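Local coordinates for protein nucleoporin nup120 (Schizosaccharomyces pombe, PDB 4GQ2) that forms a structural part of the nuclear pore complex, whose components can also act as docking partners for nuclear transport factors, at residues A[567-570]-A[571-575]; A[231-234]-A[235-239]. All blocks are in the same frame, centred on the assembly; numbering follows the deposited sequence.

Contact 1. Residues A[567-570]-A[571-575]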
loop_
_atom_site.group_PDB
_atom_site.type_symbol
_atom_site.label_atom_id
_atom_site.label_comp_id
_atom_site.label_asym_id
_atom_site.label_seq_id
_atom_site.Cartn_x
_atom_site.Cartn_y
_atom_site.Cartn_z
ATOM N N ASP A 567 41.088 -13.861 -1.119
ATOM C CA ASP A 567 41.698 -12.556 -1.371
ATOM C C ASP A 567 41.946 -12.421 -2.873
ATOM O O ASP A 567 43.077 -12.585 -3.341
ATOM C CB ASP A 567 43.017 -12.442 -0.597
ATOM C CG ASP A 567 43.384 -11.007 -0.250
ATOM O OD1 ASP A 567 42.973 -10.073 -0.974
ATOM O OD2 ASP A 567 44.098 -10.818 0.758
ATOM N N ASP A 568 40.883 -12.127 -3.624
ATOM C CA ASP A 568 40.935 -12.170 -5.089
ATOM C C ASP A 568 39.849 -11.349 -5.795
ATOM O O ASP A 568 38.776 -11.121 -5.236
ATOM C CB ASP A 568 40.841 -13.630 -5.570
ATOM C CG ASP A 568 39.482 -14.270 -5.275
ATOM O OD1 ASP A 568 38.952 -14.087 -4.157
ATOM O OD2 ASP A 568 38.946 -14.965 -6.163
ATOM N N PRO A 569 40.137 -10.890 -7.027
ATOM C CA PRO A 569 39.065 -10.599 -7.978
ATOM C C PRO A 569 38.502 -11.943 -8.475
ATOM O O PRO A 569 39.209 -12.950 -8.401
ATOM C CB PRO A 569 39.786 -9.850 -9.105
ATOM C CG PRO A 569 41.216 -10.265 -9.000
ATOM C CD PRO A 569 41.463 -10.488 -7.538
ATOM N N SER A 570 37.266 -12.002 -8.977
ATOM C CA SER A 570 36.406 -10.859 -9.270
ATOM C C SER A 570 35.550 -10.401 -8.090
ATOM O O SER A 570 34.684 -9.532 -8.246
ATOM C CB SER A 570 35.485 -11.227 -10.432
ATOM O OG SER A 570 36.228 -11.605 -11.579
ATOM N N LEU A 571 35.792 -10.988 -6.920
ATOM C CA LEU A 571 35.006 -10.696 -5.724
ATOM C C LEU A 571 35.090 -9.216 -5.362
ATOM O O LEU A 571 34.063 -8.534 -5.291
ATOM C CB LEU A 571 35.450 -11.577 -4.543
ATOM C CG LEU A 571 35.081 -13.073 -4.473
ATOM C CD1 LEU A 571 33.570 -13.292 -4.445
ATOM C CD2 LEU A 571 35.730 -13.898 -5.581
ATOM N N ILE A 572 36.318 -8.731 -5.166
ATOM C CA ILE A 572 36.585 -7.324 -4.845
ATOM C C ILE A 572 36.127 -6.407 -5.981
ATOM O O ILE A 572 35.443 -5.408 -5.747
ATOM C CB ILE A 572 38.085 -7.088 -4.524
ATOM C CG1 ILE A 572 38.488 -7.836 -3.242
ATOM C CG2 ILE A 572 38.396 -5.598 -4.398
ATOM C CD1 ILE A 572 39.983 -7.991 -3.038
ATOM N N GLU A 573 36.489 -6.765 -7.209
ATOM C CA GLU A 573 36.173 -5.945 -8.374
ATOM C C GLU A 573 34.676 -5.777 -8.610
ATOM O O GLU A 573 34.234 -4.709 -9.032
ATOM C CB GLU A 573 36.849 -6.503 -9.620
ATOM C CG GLU A 573 38.344 -6.254 -9.649
ATOM C CD GLU A 573 38.961 -6.514 -11.008
ATOM O OE1 GLU A 573 38.215 -6.660 -12.004
ATOM O OE2 GLU A 573 40.206 -6.566 -11.072
ATOM N N GLY A 574 33.909 -6.833 -8.341
ATOM C CA GLY A 574 32.449 -6.784 -8.420
ATOM C C GLY A 574 31.876 -5.780 -7.436
ATOM O O GLY A 574 31.008 -4.970 -7.790
ATOM N N TYR A 575 32.368 -5.835 -6.201
ATOM C CA TYR A 575 32.005 -4.871 -5.165
ATOM C C TYR A 575 32.253 -3.440 -5.633
ATOM O O TYR A 575 31.387 -2.571 -5.485
ATOM C CB TYR A 575 32.801 -5.145 -3.891
ATOM C CG TYR A 575 32.221 -6.220 -3.003
ATOM C CD1 TYR A 575 31.455 -7.259 -3.531
ATOM C CD2 TYR A 575 32.461 -6.213 -1.630
ATOM C CE1 TYR A 575 30.933 -8.249 -2.717
ATOM C CE2 TYR A 575 31.940 -7.199 -0.807
ATOM C CZ TYR A 575 31.177 -8.212 -1.355
ATOM O OH TYR A 575 30.657 -9.190 -0.541
#
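S570 and G574 are joined by the stronger of two main-chain bonds between the 567-570 loop and the helix that follows: G574 N donates to S570 O over 2.8 Å, with an N-H...O angle of 153° and the donor 29° off the carbonyl plane. Two residues earlier along the chain, I572 N reaches D568 O in a longer, weak bond of 3.4 Å that is nevertheless nearly straight.

Van der Waals contacts accompany these bonds. Methyl CD2 of L571 lies against the carboxylate of D568, 3.4 Å from its OD2, the two side chains running obliquely past each other. The first torsion of D568, chi1 67°, turns the acid back beside the leucine. On another flank, the extended chain of E573 passes P569, whose CB is 3.9 Å from E573 CG.

S570 OG makes no capping bond and is hydrogen-bonded to D649 instead, while the E573 carboxylate has the acids D649 and E644 close by, which would probably raise its affinity for a proton.

The whole is a helix N-terminus with S570 at the N-cap position, where an irregular loop passes into the i to i+4 bonding of helix 571-585.

Contact 2. Residues A[231-234]-A[235-239]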
loop_
_atom_site.group_PDB
_atom_site.type_symbol
_atom_site.label_atom_id
_atom_site.label_comp_id
_atom_site.label_asym_id
_atom_site.label_seq_id
_atom_site.Cartn_x
_atom_site.Cartn_y
_atom_site.Cartn_z
ATOM N N ASP A 231 9.966 4.199 55.764
ATOM C CA ASP A 231 10.349 3.864 54.398
ATOM C C ASP A 231 11.783 3.327 54.415
ATOM O O ASP A 231 12.744 4.092 54.553
ATOM C CB ASP A 231 10.243 5.101 53.500
ATOM C CG ASP A 231 11.011 4.948 52.200
ATOM O OD1 ASP A 231 10.602 4.125 51.353
ATOM O OD2 ASP A 231 12.030 5.652 52.031
ATOM N N TYR A 232 11.916 2.008 54.279
ATOM C CA TYR A 232 13.197 1.331 54.484
ATOM C C TYR A 232 13.190 -0.101 53.942
ATOM O O TYR A 232 12.186 -0.806 54.051
ATOM C CB TYR A 232 13.554 1.335 55.979
ATOM C CG TYR A 232 14.675 0.398 56.338
ATOM C CD1 TYR A 232 15.998 0.719 56.029
ATOM C CD2 TYR A 232 14.415 -0.820 56.966
ATOM C CE1 TYR A 232 17.034 -0.144 56.341
ATOM C CE2 TYR A 232 15.444 -1.693 57.281
ATOM C CZ TYR A 232 16.749 -1.347 56.967
ATOM O OH TYR A 232 17.776 -2.201 57.276
ATOM N N ARG A 233 14.327 -0.537 53.396
ATOM C CA ARG A 233 14.412 -1.833 52.713
ATOM C C ARG A 233 15.386 -2.807 53.375
ATOM O O ARG A 233 16.556 -2.481 53.584
ATOM C CB ARG A 233 14.803 -1.633 51.246
ATOM C CG ARG A 233 14.090 -0.483 50.553
ATOM C CD ARG A 233 14.310 -0.539 49.056
ATOM N NE ARG A 233 13.653 -1.704 48.465
ATOM C CZ ARG A 233 13.789 -2.078 47.199
ATOM N NH1 ARG A 233 14.566 -1.382 46.378
ATOM N NH2 ARG A 233 13.150 -3.152 46.754
ATOM N N SER A 234 14.899 -4.006 53.689
ATOM C CA SER A 234 15.713 -5.027 54.357
ATOM C C SER A 234 16.676 -5.728 53.385
ATOM O O SER A 234 16.409 -5.784 52.185
ATOM C CB SER A 234 14.820 -6.041 55.082
ATOM O OG SER A 234 14.189 -6.933 54.182
ATOM N N PRO A 235 17.809 -6.251 53.892
ATOM C CA PRO A 235 18.786 -6.857 52.979
ATOM C C PRO A 235 18.277 -8.100 52.241
ATOM O O PRO A 235 18.809 -8.444 51.184
ATOM C CB PRO A 235 19.957 -7.212 53.902
ATOM C CG PRO A 235 19.818 -6.280 55.056
ATOM C CD PRO A 235 18.335 -6.169 55.266
ATOM N N ASN A 236 17.252 -8.756 52.781
ATOM C CA ASN A 236 16.672 -9.926 52.121
ATOM C C ASN A 236 15.578 -9.596 51.079
ATOM O O ASN A 236 15.030 -10.508 50.443
ATOM C CB ASN A 236 16.189 -10.961 53.154
ATOM C CG ASN A 236 15.061 -10.442 54.029
ATOM O OD1 ASN A 236 15.146 -9.350 54.598
ATOM N ND2 ASN A 236 14.000 -11.232 54.151
ATOM N N THR A 237 15.282 -8.301 50.908
ATOM C CA THR A 237 14.338 -7.827 49.891
ATOM C C THR A 237 14.678 -8.410 48.518
ATOM O O THR A 237 15.817 -8.306 48.053
ATOM C CB THR A 237 14.353 -6.288 49.769
ATOM O OG1 THR A 237 14.233 -5.696 51.066
ATOM C CG2 THR A 237 13.204 -5.801 48.886
ATOM N N ILE A 238 13.687 -9.028 47.880
ATOM C CA ILE A 238 13.881 -9.639 46.569
ATOM C C ILE A 238 13.964 -8.542 45.513
ATOM O O ILE A 238 13.068 -7.698 45.408
ATOM C CB ILE A 238 12.751 -10.639 46.219
ATOM C CG1 ILE A 238 12.487 -11.619 47.378
ATOM C CG2 ILE A 238 13.052 -11.374 44.912
ATOM C CD1 ILE A 238 13.610 -12.595 47.670
ATOM N N ILE A 239 15.053 -8.546 44.753
ATOM C CA ILE A 239 15.239 -7.571 43.676
ATOM C C ILE A 239 15.148 -8.215 42.291
ATOM O O ILE A 239 15.194 -7.522 41.279
ATOM C CB ILE A 239 16.556 -6.778 43.823
ATOM C CG1 ILE A 239 17.765 -7.718 43.797
ATOM C CG2 ILE A 239 16.522 -5.936 45.094
ATOM C CD1 ILE A 239 19.055 -7.047 43.374
#
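S234 and T237 are the end residues of a local contact, a type I beta turn at the surface of the beta-propeller domain, where the loop following strand 204-210 bends into 238-244, an edge strand of a four-stranded antiparallel sheet. Its main-chain bond runs from T237 N to S234 O, 3.0 Å long and with an N-H...O angle of 159°, the donor lying above the carbonyl plane. T237 OG1 is also modelled as donating to S234 O, but at 2.4 Å the geometry is doubtful.

A side-chain bond forms within the turn as well. S234 OG donates a hydrogen bond to N236 OD1 at 2.6 Å, coming in above the plane of the amide. This is possible because at chi1 64° the N236 side chain swings back toward S234, with ND2 left to bond weakly to D212. With an alanine at N236 the S234 hydroxyl would probably lose its acceptor within the turn, and D212 its weak amide partner.

R233 runs past the turn, held by F189 through a bond from NE to the F189 carbonyl and a cation-pi contact with its ring. The arginine and T237 side chains cross at about a right angle, with R233 NH2 3.4 Å from the methyl CG2 of T237.

Read from the N terminus, the chain meets contact 2 first, where the turn at 234-237 closes the loop between strands 204-210 and 238-244 and so passes from one propeller sheet to the next. Contact 1 comes more than three hundred residues later, ending the loop that links helix 557-561 to helix 571-585. The two lie in series, neither nesting nor crossing, and do not touch: their centres are 62 Å apart and their nearest atoms about 45 Å. Each is a local change of direction, one into a strand of the beta-propeller and one into a helix of the helical part of the chain.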